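Local coordinates for protein uncharacterized N-acetyltransferase D2E76_00625 (Mycobacteroides abscessus, PDB 6YCA) that is an Eis-type GCN5-related N-acetyltransferase that binds acetyl coenzyme A and probably passes its acetyl group to amines, yet does not modify aminoglycosides, at residues A[78-84]-A[96-102]; A[246-251]-A[274-280]; A[88-94]-A[320-324]. One frame throughout, in Å; residues are numbered along the deposited sequence.

The three contacts illustrate how a multidomain acetyltransferase is assembled from local strand pairings and one seam between the first GNAT region and the sterol carrier protein-like region. Along the chain, interaction 1 (78-84 with 96-102) closes before interaction 2 (246-251 with 274-280) opens, and interaction 2 lies nested inside the long loop closed by interaction 3 (88-94 with 320-324). Interactions 1 and 2 belong to different GNAT regions, their centres about 34 Å apart on opposite sides of the chain's centre. Interactions 1 and 3 share strand 93-104, with centres about 22 Å apart, so the hairpin that meets acetyl coenzyme A at Ile-102 touches the sterol carrier protein-like region at its turn.

Interaction 1 of 3, residues A[78-84]-A[96-102]; sequences GADSYTS and HAAVTHI. With ACO (acetyl coenzyme *a), chain G.
Tyr-82 lays the edge of its ring against the methyl of Thr-100, CE1 to CG2 at 3.6 Å, where strands 75-87 and 93-104 form an antiparallel hairpin of the GNAT fold. With CG anti to the carbonyl carbon (chi1 -69°), the ring extends along the face it shares with Asp-80, Ser-84, His-96, Ala-98 and Thr-100. Its hydroxyl approaches CE1 of His-101 and is hydrogen-bonded to Leu-60 O, while the Tyr-82 and His-101 rings meet obliquely.

Asp-80 grips the opposing strand through its backbone: its N donates to Thr-100 O and its O accepts from Thr-100 N, each bond 2.8 Å long. Its side chain runs beside that of His-101, carboxylate and imidazole planes only 14° apart, and His-101 ND1 makes a weak hydrogen bond of 3.2 Å to Asp-80 OD2. Thr-100 CG2 sits over the centre of one face of the His-101 imidazole. Toward the other end, Ser-84 O accepts from His-96 N at 2.9 Å, and Ser-84 OG comes to 3.1 Å from His-96 ND1; His-96 NE2 bonds Ser-134 OG.

The pairing slips by one residue at His-101, since Ala-79 lies opposite Ile-102 but Asp-80 opposite Thr-100, a beta bulge. Beyond it, Ile-102 O receives a weak hydrogen bond of 3.1 Å from N4P of acetyl coenzyme A. The chemistry implies that the Asp-80 to Thr-100 bonds and that from His-96 N to Ser-84 O tie the hairpin together, whereas the bulge probably helps turn the Ile-102 carbonyl to the pantetheine arm, as in other GNAT enzymes.

Interaction 2 of 3, residues A[246-251]-A[274-280]; sequences ARTISV and LVDVIEL. With ACO (acetyl coenzyme *a), chain M.
Arg-247 and Asp-276 meet where two parallel strands start side by side, in the beta-alpha-beta unit of a GNAT region made by strand 248-256, helix 259-270 and strand 277-284. The Asp-276 carboxylate accepts the backbone N of Arg-247 at OD2, 3.0 Å away, using the lone pair that faces away from OD1. The same OD2 lies over one face of the guanidinium, 3.6 Å from NE; this salt bridge rests on charge alone, because no N-H is aimed at the oxygen. In the guanidinium plane, NE instead donates to Leu-274 O at 2.7 Å. A bend in the arginine chain (chi3 -82°) folds the group back to that carbonyl, and Leu-274 CD2 lies over the opposite face, toward its rim. The hydrogen bond at the edge sets the group's orientation, while the two faces meet a methyl group and a carboxylate oxygen.

Farther along, Arg-247 O takes two donors, Asp-276 N and Val-277 N, and regular pairing follows: Ile-249 N to Val-277 O, then Glu-279 N to Ile-249 O. Thr-248 and Val-277 run alongside each other on one face. On the other, Ile-249 crosses Val-275 at about a right angle, CG2 to CG2 at 3.9 Å, and Leu-269 of helix 259-270 packs on Ile-249, Val-251 and Ile-278.

The outer shell reaches a neighbouring subunit. Leu-274 touches the pantetheine arm of acetyl coenzyme A, a ligand hydrogen-bonded to Asp-273 and to several residues of the second subunit, whose Ser-138 also packs on Arg-247 and Leu-274. At the inner end, Leu-280 turns CD1 to within 3.6 Å of Val-251 CB.

Interaction 3 of 3, residues A[88-94]-A[320-324]; sequences VPGGSRV and AARTY
Pro-89 rests its ring on the guanidinium of Arg-322, CG lying over the centre of the flat group and 3.9 Å from CZ. This is the close side of a contact between the turn that joins strands 75-87 and 93-104 and the chain leaving helix 315-321. The guanidinium is held in position by its neighbour: NE and NH2 both donate, side-on, to Thr-323 O, at 2.9 Å and 3.2 Å, with the oxygen near the guanidinium plane. To reach it the arginine chain starts between the backbone N and the carbonyl carbon (chi1 72°) and bends again at chi3. NH2 has a further acceptor in Phe-403 O, and Thr-405 touches both Pro-89 and Arg-322.

A single backbone hydrogen bond spans the two segments, from Thr-323 N to Pro-89 O at 3.2 Å, with the donor above the carbonyl plane. Deeper in, apolar contacts complete the packed part: Val-94 CG1 meets Ala-321 CB at 3.6 Å, and Val-88 CG2 lies by Ala-321 O and Arg-322 CA. Tyr-373 of helix 366-373 packs on both Val-88 and Arg-322.

The solvent side buries less: exposed Gly-90 meets the methyl of exposed Thr-323 through CA, and Ser-92 touches Ala-321 O mainly through CB. Gly-91 makes no contact with the helix-exit segment, although its N bonds Val-88 O at 3.0 Å to close the turn. With proline second and glycine third, residues 88-91 form a classic type II beta turn, here a hairpin connection of the first GNAT region set against the sterol carrier protein-like region.

Interaction 1 of 3, residues A[78-84]-A[96-102]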
loop_
_atom_site.group_PDB
_atom_site.type_symbol
_atom_site.label_atom_id
_atom_site.label_comp_id
_atom_site.label_asym_id
_atom_site.label_seq_id
_atom_site.Cartn_x
_atom_site.Cartn_y
_atom_site.Cartn_z
ATOM N N GLY A 78 3.832 33.397 -22.889
ATOM C CA GLY A 78 2.968 34.485 -22.466
ATOM C C GLY A 78 2.783 34.535 -20.968
ATOM O O GLY A 78 3.209 33.641 -20.230
ATOM N N ALA A 79 2.140 35.617 -20.530
ATOM C CA ALA A 79 1.811 35.839 -19.127
ATOM C C ALA A 79 0.602 36.764 -19.073
ATOM O O ALA A 79 0.570 37.782 -19.771
ATOM C CB ALA A 79 2.993 36.459 -18.376
ATOM N N ASP A 80 -0.388 36.402 -18.262
ATOM C CA ASP A 80 -1.666 37.095 -18.174
ATOM C C ASP A 80 -1.935 37.500 -16.730
ATOM O O ASP A 80 -1.257 37.061 -15.798
ATOM C CB ASP A 80 -2.799 36.204 -18.710
ATOM C CG ASP A 80 -4.114 36.951 -18.890
ATOM O OD1 ASP A 80 -4.158 37.940 -19.643
ATOM O OD2 ASP A 80 -5.119 36.530 -18.284
ATOM N N SER A 81 -2.944 38.348 -16.552
ATOM C CA SER A 81 -3.353 38.768 -15.219
ATOM C C SER A 81 -4.799 39.241 -15.273
ATOM O O SER A 81 -5.358 39.480 -16.346
ATOM C CB SER A 81 -2.434 39.856 -14.658
ATOM O OG SER A 81 -2.297 40.915 -15.582
ATOM N N TYR A 82 -5.400 39.367 -14.093
ATOM C CA TYR A 82 -6.767 39.836 -13.947
ATOM C C TYR A 82 -6.801 41.029 -13.005
ATOM O O TYR A 82 -6.025 41.107 -12.049
ATOM C CB TYR A 82 -7.671 38.728 -13.385
ATOM C CG TYR A 82 -7.897 37.594 -14.352
ATOM C CD1 TYR A 82 -6.938 36.607 -14.530
ATOM C CD2 TYR A 82 -9.068 37.513 -15.101
ATOM C CE1 TYR A 82 -7.135 35.567 -15.425
ATOM C CE2 TYR A 82 -9.275 36.476 -15.997
ATOM C CZ TYR A 82 -8.302 35.508 -16.152
ATOM O OH TYR A 82 -8.490 34.475 -17.035
ATOM N N THR A 83 -7.715 41.954 -13.279
ATOM C CA THR A 83 -7.956 43.069 -12.373
ATOM C C THR A 83 -8.640 42.534 -11.121
ATOM O O THR A 83 -9.745 41.987 -11.197
ATOM C CB THR A 83 -8.852 44.094 -13.067
ATOM O OG1 THR A 83 -8.240 44.511 -14.294
ATOM C CG2 THR A 83 -9.075 45.310 -12.181
ATOM N N SER A 84 -7.992 42.689 -9.970
ATOM C CA SER A 84 -8.479 42.072 -8.747
ATOM C C SER A 84 -8.175 42.987 -7.567
ATOM O O SER A 84 -7.590 44.064 -7.722
ATOM C CB SER A 84 -7.846 40.687 -8.566
ATOM O OG SER A 84 -8.197 40.115 -7.318
ATOM N N HIS A 96 -4.933 44.738 -6.839
ATOM C CA HIS A 96 -4.155 43.513 -6.906
ATOM C C HIS A 96 -4.238 42.936 -8.310
ATOM O O HIS A 96 -5.321 42.853 -8.896
ATOM C CB HIS A 96 -4.735 42.513 -5.891
ATOM C CG HIS A 96 -4.329 41.094 -6.128
ATOM N ND1 HIS A 96 -5.244 40.093 -6.374
ATOM C CD2 HIS A 96 -3.110 40.502 -6.141
ATOM C CE1 HIS A 96 -4.605 38.949 -6.537
ATOM N NE2 HIS A 96 -3.310 39.170 -6.401
ATOM N N ALA A 97 -3.095 42.489 -8.826
ATOM C CA ALA A 97 -3.011 41.877 -10.147
ATOM C C ALA A 97 -2.849 40.372 -9.975
ATOM O O ALA A 97 -1.801 39.899 -9.521
ATOM C CB ALA A 97 -1.854 42.464 -10.949
ATOM N N ALA A 98 -3.893 39.628 -10.327
ATOM C CA ALA A 98 -3.894 38.171 -10.224
ATOM C C ALA A 98 -3.211 37.602 -11.465
ATOM O O ALA A 98 -3.834 37.399 -12.510
ATOM C CB ALA A 98 -5.320 37.657 -10.061
ATOM N N VAL A 99 -1.909 37.343 -11.343
ATOM C CA VAL A 99 -1.099 36.860 -12.457
ATOM C C VAL A 99 -1.339 35.372 -12.655
ATOM O O VAL A 99 -1.419 34.603 -11.688
ATOM C CB VAL A 99 0.386 37.160 -12.205
ATOM C CG1 VAL A 99 1.244 36.572 -13.306
ATOM C CG2 VAL A 99 0.605 38.661 -12.105
ATOM N N THR A 100 -1.452 34.962 -13.914
ATOM C CA THR A 100 -1.656 33.561 -14.258
ATOM C C THR A 100 -1.309 33.381 -15.732
ATOM O O THR A 100 -0.861 34.316 -16.402
ATOM C CB THR A 100 -3.090 33.118 -13.939
ATOM O OG1 THR A 100 -3.221 31.710 -14.166
ATOM C CG2 THR A 100 -4.078 33.862 -14.823
ATOM N N HIS A 101 -1.506 32.158 -16.230
ATOM C CA HIS A 101 -1.285 31.813 -17.634
ATOM C C HIS A 101 0.173 31.964 -18.068
ATOM O O HIS A 101 0.454 32.098 -19.264
ATOM C CB HIS A 101 -2.225 32.578 -18.569
ATOM C CG HIS A 101 -3.672 32.407 -18.232
ATOM N ND1 HIS A 101 -4.617 33.377 -18.486
ATOM C CD2 HIS A 101 -4.333 31.378 -17.653
ATOM C CE1 HIS A 101 -5.799 32.951 -18.080
ATOM N NE2 HIS A 101 -5.655 31.740 -17.573
ATOM N N ILE A 102 1.111 31.959 -17.125
ATOM C CA ILE A 102 2.525 32.088 -17.456
ATOM C C ILE A 102 3.025 30.759 -18.000
ATOM O O ILE A 102 2.797 29.705 -17.396
ATOM C CB ILE A 102 3.334 32.507 -16.219
ATOM C CG1 ILE A 102 2.990 33.935 -15.796
ATOM C CG2 ILE A 102 4.818 32.386 -16.499
ATOM C CD1 ILE A 102 3.863 34.455 -14.681
HETATM N N1A ACO G . 13.059 25.424 -12.739
HETATM C C2A ACO G . 14.218 25.964 -12.339
HETATM N N3A ACO G . 14.757 27.122 -12.739
HETATM C C4A ACO G . 14.082 27.862 -13.654
HETATM C C5A ACO G . 12.859 27.399 -14.147
HETATM C C6A ACO G . 12.330 26.102 -13.652
HETATM N N6A ACO G . 11.147 25.623 -14.108
HETATM N N7A ACO G . 12.393 28.298 -15.031
HETATM C C8A ACO G . 13.300 29.299 -15.083
HETATM N N9A ACO G . 14.331 29.026 -14.266
HETATM C C1B ACO G . 15.507 29.913 -14.048
HETATM C C2B ACO G . 16.442 29.871 -15.256
HETATM O O2B ACO G . 17.469 28.898 -15.066
HETATM C C3B ACO G . 17.049 31.269 -15.145
HETATM O O3B ACO G . 18.078 31.228 -14.166
HETATM P P3B ACO G . 19.479 31.974 -14.431
HETATM O O7A ACO G . 20.100 31.418 -15.690
HETATM O O8A ACO G . 19.226 33.459 -14.566
HETATM O O9A ACO G . 20.380 31.708 -13.247
HETATM C C4B ACO G . 15.911 32.122 -14.594
HETATM O O4B ACO G . 15.028 31.247 -13.904
HETATM C C5B ACO G . 15.155 32.877 -15.682
HETATM O O5B ACO G . 14.790 31.928 -16.676
HETATM P P1A ACO G . 14.025 32.324 -18.023
HETATM O O1A ACO G . 14.927 32.022 -19.197
HETATM O O2A ACO G . 13.673 33.787 -17.959
HETATM O O3A ACO G . 12.678 31.461 -18.125
HETATM P P2A ACO G . 12.061 30.520 -19.273
HETATM O O4A ACO G . 12.038 31.279 -20.582
HETATM O O5A ACO G . 12.897 29.265 -19.403
HETATM O O6A ACO G . 10.573 30.117 -18.810
HETATM C CBP ACO G . 9.066 28.917 -17.342
HETATM C CCP ACO G . 10.387 29.651 -17.473
HETATM C CDP ACO G . 7.935 29.790 -17.863
HETATM C CEP ACO G . 8.835 28.583 -15.877
HETATM C CAP ACO G . 9.202 27.652 -18.187
HETATM O OAP ACO G . 10.264 26.866 -17.624
HETATM C C9P ACO G . 7.941 26.830 -18.251
HETATM O O9P ACO G . 7.133 27.020 -19.146
HETATM N N8P ACO G . 7.788 25.901 -17.308
HETATM C C7P ACO G . 6.653 24.995 -17.239
HETATM C C6P ACO G . 5.313 25.708 -17.098
HETATM C C5P ACO G . 5.224 26.467 -15.797
HETATM O O5P ACO G . 5.719 26.016 -14.774
HETATM N N4P ACO G . 4.604 27.640 -15.854
HETATM C C3P ACO G . 4.415 28.442 -14.667
HETATM C C2P ACO G . 2.968 28.383 -14.197
HETATM S S1P ACO G . 2.786 29.383 -12.763
HETATM C C ACO G . 1.493 30.322 -13.251
HETATM O O ACO G . 0.747 29.894 -14.116
HETATM C CH3 ACO G . 1.271 31.667 -12.624
#

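Interaction 2 of 3, residues A[246-251]-A[274-280]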
loop_
_atom_site.group_PDB
_atom_site.type_symbol
_atom_site.label_atom_id
_atom_site.label_comp_id
_atom_site.label_asym_id
_atom_site.label_seq_id
_atom_site.Cartn_x
_atom_site.Cartn_y
_atom_site.Cartn_z
ATOM N N ALA A 246 -15.120 3.826 5.571
ATOM C CA ALA A 246 -14.776 5.244 5.494
ATOM C C ALA A 246 -15.477 5.991 4.367
ATOM O O ALA A 246 -14.871 6.266 3.326
ATOM C CB ALA A 246 -13.263 5.409 5.346
ATOM N N ARG A 247 -16.739 6.351 4.580
ATOM C CA ARG A 247 -17.447 7.243 3.669
ATOM C C ARG A 247 -16.922 8.665 3.830
ATOM O O ARG A 247 -17.039 9.252 4.910
ATOM C CB ARG A 247 -18.950 7.176 3.926
ATOM C CG ARG A 247 -19.547 5.798 3.682
ATOM C CD ARG A 247 -21.025 5.756 4.024
ATOM N NE ARG A 247 -21.227 5.564 5.456
ATOM C CZ ARG A 247 -21.409 4.383 6.036
ATOM N NH1 ARG A 247 -21.410 3.276 5.309
ATOM N NH2 ARG A 247 -21.582 4.311 7.348
ATOM N N THR A 248 -16.354 9.230 2.768
ATOM C CA THR A 248 -15.708 10.534 2.839
ATOM C C THR A 248 -16.443 11.561 1.983
ATOM O O THR A 248 -16.881 11.260 0.869
ATOM C CB THR A 248 -14.260 10.426 2.334
ATOM O OG1 THR A 248 -13.567 9.407 3.064
ATOM C CG2 THR A 248 -13.528 11.749 2.483
ATOM N N ILE A 249 -16.573 12.777 2.514
ATOM C CA ILE A 249 -16.993 13.942 1.745
ATOM C C ILE A 249 -15.824 14.918 1.672
ATOM O O ILE A 249 -14.928 14.925 2.522
ATOM C CB ILE A 249 -18.255 14.642 2.298
ATOM C CG1 ILE A 249 -17.967 15.277 3.658
ATOM C CG2 ILE A 249 -19.428 13.675 2.370
ATOM C CD1 ILE A 249 -19.114 16.086 4.198
ATOM N N SER A 250 -15.856 15.774 0.657
ATOM C CA SER A 250 -14.797 16.745 0.414
ATOM C C SER A 250 -15.403 18.139 0.361
ATOM O O SER A 250 -16.275 18.410 -0.473
ATOM C CB SER A 250 -14.085 16.435 -0.899
ATOM O OG SER A 250 -13.007 17.327 -1.097
ATOM N N VAL A 251 -14.927 19.023 1.230
ATOM C CA VAL A 251 -15.389 20.406 1.293
ATOM C C VAL A 251 -14.414 21.249 0.478
ATOM O O VAL A 251 -13.244 21.394 0.851
ATOM C CB VAL A 251 -15.478 20.899 2.744
ATOM C CG1 VAL A 251 -15.865 22.362 2.789
ATOM C CG2 VAL A 251 -16.457 20.066 3.535
ATOM N N LEU A 274 -24.260 9.362 8.203
ATOM C CA LEU A 274 -23.621 8.483 7.225
ATOM C C LEU A 274 -22.221 8.915 6.810
ATOM O O LEU A 274 -21.540 8.174 6.094
ATOM C CB LEU A 274 -24.479 8.289 5.970
ATOM C CG LEU A 274 -25.583 7.243 6.002
ATOM C CD1 LEU A 274 -26.221 7.156 4.637
ATOM C CD2 LEU A 274 -25.022 5.900 6.428
ATOM N N VAL A 275 -21.771 10.091 7.230
ATOM C CA VAL A 275 -20.445 10.563 6.853
ATOM C C VAL A 275 -19.445 10.098 7.901
ATOM O O VAL A 275 -19.655 10.290 9.105
ATOM C CB VAL A 275 -20.419 12.088 6.679
ATOM C CG1 VAL A 275 -19.000 12.559 6.377
ATOM C CG2 VAL A 275 -21.352 12.491 5.557
ATOM N N ASP A 276 -18.362 9.475 7.442
ATOM C CA ASP A 276 -17.300 8.977 8.303
ATOM C C ASP A 276 -16.095 9.903 8.369
ATOM O O ASP A 276 -15.532 10.095 9.451
ATOM C CB ASP A 276 -16.859 7.581 7.845
ATOM C CG ASP A 276 -17.927 6.523 8.080
ATOM O OD1 ASP A 276 -18.580 6.567 9.144
ATOM O OD2 ASP A 276 -18.122 5.657 7.200
ATOM N N VAL A 277 -15.678 10.479 7.242
ATOM C CA VAL A 277 -14.496 11.328 7.178
ATOM C C VAL A 277 -14.869 12.632 6.491
ATOM O O VAL A 277 -15.503 12.621 5.432
ATOM C CB VAL A 277 -13.360 10.635 6.402
ATOM C CG1 VAL A 277 -12.157 11.548 6.291
ATOM C CG2 VAL A 277 -12.993 9.325 7.063
ATOM N N ILE A 278 -14.467 13.752 7.080
ATOM C CA ILE A 278 -14.689 15.070 6.496
ATOM C C ILE A 278 -13.327 15.638 6.127
ATOM O O ILE A 278 -12.460 15.801 6.993
ATOM C CB ILE A 278 -15.425 16.001 7.475
ATOM C CG1 ILE A 278 -16.679 15.314 8.026
ATOM C CG2 ILE A 278 -15.793 17.308 6.792
ATOM C CD1 ILE A 278 -17.350 16.086 9.148
ATOM N N GLU A 279 -13.130 15.948 4.849
ATOM C CA GLU A 279 -11.874 16.524 4.387
ATOM C C GLU A 279 -12.107 17.964 3.956
ATOM O O GLU A 279 -12.897 18.226 3.045
ATOM C CB GLU A 279 -11.213 15.697 3.283
ATOM C CG GLU A 279 -9.793 16.180 2.975
ATOM C CD GLU A 279 -8.976 15.185 2.163
ATOM O OE1 GLU A 279 -9.574 14.251 1.579
ATOM O OE2 GLU A 279 -7.729 15.335 2.119
ATOM N N LEU A 280 -11.428 18.886 4.627
ATOM C CA LEU A 280 -11.496 20.310 4.336
ATOM C C LEU A 280 -10.190 20.698 3.667
ATOM O O LEU A 280 -9.116 20.325 4.148
ATOM C CB LEU A 280 -11.611 21.116 5.631
ATOM C CG LEU A 280 -12.816 21.111 6.577
ATOM C CD1 LEU A 280 -14.057 21.691 5.919
ATOM C CD2 LEU A 280 -13.088 19.727 7.155
HETATM N N1A ACO M . -26.616 6.721 14.236
HETATM C C2A ACO M . -26.847 6.533 15.542
HETATM N N3A ACO M . -28.016 6.633 16.189
HETATM C C4A ACO M . -29.123 6.969 15.474
HETATM C C5A ACO M . -29.005 7.188 14.099
HETATM C C6A ACO M . -27.671 7.055 13.456
HETATM N N6A ACO M . -27.531 7.270 12.124
HETATM N N7A ACO M . -30.220 7.504 13.621
HETATM C C8A ACO M . -31.076 7.480 14.667
HETATM N N9A ACO M . -30.413 7.158 15.789
HETATM C C1B ACO M . -31.031 7.024 17.132
HETATM C C2B ACO M . -31.321 8.392 17.739
HETATM O O2B ACO M . -30.201 8.844 18.505
HETATM C C3B ACO M . -32.478 8.013 18.666
HETATM O O3B ACO M . -31.941 7.423 19.841
HETATM P P3B ACO M . -32.524 7.850 21.275
HETATM O O7A ACO M . -32.317 9.336 21.446
HETATM O O8A ACO M . -33.998 7.523 21.303
HETATM O O9A ACO M . -31.788 7.081 22.349
HETATM C C4B ACO M . -33.220 6.919 17.905
HETATM O O4B ACO M . -32.277 6.336 17.009
HETATM C C5B ACO M . -34.449 7.464 17.186
HETATM O O5B ACO M . -34.030 8.595 16.434
HETATM P P1A ACO M . -35.015 9.507 15.560
HETATM O O1A ACO M . -35.007 10.919 16.096
HETATM O O2A ACO M . -36.404 8.911 15.566
HETATM O O3A ACO M . -34.407 9.470 14.075
HETATM P P2A ACO M . -34.001 10.598 13.005
HETATM O O4A ACO M . -35.146 11.565 12.790
HETATM O O5A ACO M . -32.778 11.322 13.521
HETATM O O6A ACO M . -33.633 9.839 11.637
HETATM C CBP ACO M . -32.209 8.481 10.263
HETATM C CCP ACO M . -32.730 8.737 11.666
HETATM C CDP ACO M . -33.381 8.329 9.303
HETATM C CEP ACO M . -31.377 7.208 10.256
HETATM C CAP ACO M . -31.373 9.701 9.871
HETATM O OAP ACO M . -30.263 9.812 10.771
HETATM C C9P ACO M . -30.853 9.632 8.460
HETATM O O9P ACO M . -31.498 10.103 7.537
HETATM N N8P ACO M . -29.661 9.059 8.307
HETATM C C7P ACO M . -28.993 8.932 7.023
HETATM C C6P ACO M . -29.774 8.123 5.996
HETATM C C5P ACO M . -29.937 6.675 6.398
HETATM O O5P ACO M . -29.037 6.090 6.977
HETATM N N4P ACO M . -31.099 6.099 6.103
HETATM C C3P ACO M . -31.321 4.704 6.416
HETATM C C2P ACO M . -31.253 3.833 5.169
HETATM S S1P ACO M . -31.550 2.145 5.580
HETATM C C ACO M . -32.751 1.800 4.463
HETATM O O ACO M . -32.845 2.473 3.448
HETATM C CH3 ACO M . -33.701 0.670 4.723
#

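Interaction 3 of 3, residues A[88-94]-A[320-324]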
loop_
_atom_site.group_PDB
_atom_site.type_symbol
_atom_site.label_atom_id
_atom_site.label_comp_id
_atom_site.label_asym_id
_atom_site.label_seq_id
_atom_site.Cartn_x
_atom_site.Cartn_y
_atom_site.Cartn_z
ATOM N N VAL A 88 -5.521 43.221 2.834
ATOM C CA VAL A 88 -4.303 43.319 3.637
ATOM C C VAL A 88 -4.692 43.438 5.109
ATOM O O VAL A 88 -5.865 43.712 5.407
ATOM C CB VAL A 88 -3.456 44.517 3.182
ATOM C CG1 VAL A 88 -3.115 44.385 1.711
ATOM C CG2 VAL A 88 -4.193 45.818 3.467
ATOM N N PRO A 89 -3.770 43.230 6.055
ATOM C CA PRO A 89 -4.130 43.345 7.475
ATOM C C PRO A 89 -4.798 44.673 7.799
ATOM O O PRO A 89 -4.304 45.745 7.444
ATOM C CB PRO A 89 -2.781 43.207 8.186
ATOM C CG PRO A 89 -1.989 42.339 7.286
ATOM C CD PRO A 89 -2.404 42.702 5.883
ATOM N N GLY A 90 -5.927 44.592 8.497
ATOM C CA GLY A 90 -6.762 45.739 8.760
ATOM C C GLY A 90 -8.019 45.805 7.924
ATOM O O GLY A 90 -8.878 46.652 8.193
ATOM N N GLY A 91 -8.145 44.948 6.915
ATOM C CA GLY A 91 -9.345 44.852 6.115
ATOM C C GLY A 91 -9.321 45.636 4.823
ATOM O O GLY A 91 -10.199 45.426 3.978
ATOM N N SER A 92 -8.349 46.521 4.642
ATOM C CA SER A 92 -8.291 47.336 3.438
ATOM C C SER A 92 -8.085 46.460 2.200
ATOM O O SER A 92 -7.386 45.445 2.246
ATOM C CB SER A 92 -7.161 48.352 3.572
ATOM O OG SER A 92 -7.261 49.348 2.580
ATOM N N ARG A 93 -8.711 46.860 1.089
ATOM C CA ARG A 93 -8.711 46.105 -0.163
ATOM C C ARG A 93 -7.855 46.851 -1.182
ATOM O O ARG A 93 -8.272 47.886 -1.713
ATOM C CB ARG A 93 -10.132 45.942 -0.697
ATOM C CG ARG A 93 -10.904 44.783 -0.112
ATOM C CD ARG A 93 -12.224 44.593 -0.840
ATOM N NE ARG A 93 -12.984 43.469 -0.305
ATOM C CZ ARG A 93 -14.184 43.107 -0.741
ATOM N NH1 ARG A 93 -14.760 43.781 -1.726
ATOM N NH2 ARG A 93 -14.804 42.070 -0.196
ATOM N N VAL A 94 -6.665 46.330 -1.453
ATOM C CA VAL A 94 -5.688 47.036 -2.280
ATOM C C VAL A 94 -5.824 46.589 -3.731
ATOM O O VAL A 94 -6.294 45.471 -3.989
ATOM C CB VAL A 94 -4.257 46.810 -1.766
ATOM C CG1 VAL A 94 -4.157 47.145 -0.285
ATOM C CG2 VAL A 94 -3.807 45.381 -2.042
ATOM N N ALA A 320 1.626 51.405 3.414
ATOM C CA ALA A 320 0.708 52.399 3.946
ATOM C C ALA A 320 -0.721 51.882 4.005
ATOM O O ALA A 320 -1.511 52.356 4.827
ATOM C CB ALA A 320 0.771 53.674 3.106
ATOM N N ALA A 321 -1.066 50.906 3.163
ATOM C CA ALA A 321 -2.438 50.419 3.104
ATOM C C ALA A 321 -2.798 49.490 4.251
ATOM O O ALA A 321 -3.989 49.310 4.527
ATOM C CB ALA A 321 -2.690 49.706 1.777
ATOM N N ARG A 322 -1.812 48.885 4.908
ATOM C CA ARG A 322 -2.050 48.000 6.038
ATOM C C ARG A 322 -1.924 48.765 7.350
ATOM O O ARG A 322 -1.395 49.877 7.404
ATOM C CB ARG A 322 -1.109 46.791 6.036
ATOM C CG ARG A 322 0.337 47.087 6.390
ATOM C CD ARG A 322 1.029 45.822 6.892
ATOM N NE ARG A 322 0.606 45.460 8.244
ATOM C CZ ARG A 322 0.974 44.347 8.877
ATOM N NH1 ARG A 322 1.778 43.472 8.285
ATOM N NH2 ARG A 322 0.538 44.110 10.109
ATOM N N THR A 323 -2.460 48.166 8.401
ATOM C CA THR A 323 -2.425 48.716 9.747
ATOM C C THR A 323 -1.337 48.070 10.599
ATOM O O THR A 323 -0.844 46.978 10.305
ATOM C CB THR A 323 -3.793 48.559 10.410
ATOM O OG1 THR A 323 -3.785 47.401 11.256
ATOM C CG2 THR A 323 -4.878 48.459 9.369
ATOM N N TYR A 324 -0.957 48.782 11.659
ATOM C CA TYR A 324 0.082 48.348 12.582
ATOM C C TYR A 324 -0.376 48.625 14.007
ATOM O O TYR A 324 -1.409 49.258 14.237
ATOM C CB TYR A 324 1.399 49.087 12.317
ATOM C CG TYR A 324 1.873 49.010 10.886
ATOM C CD1 TYR A 324 2.656 47.949 10.451
ATOM C CD2 TYR A 324 1.537 49.998 9.969
ATOM C CE1 TYR A 324 3.090 47.874 9.143
ATOM C CE2 TYR A 324 1.971 49.933 8.659
ATOM C CZ TYR A 324 2.746 48.868 8.252
ATOM O OH TYR A 324 3.177 48.794 6.946
#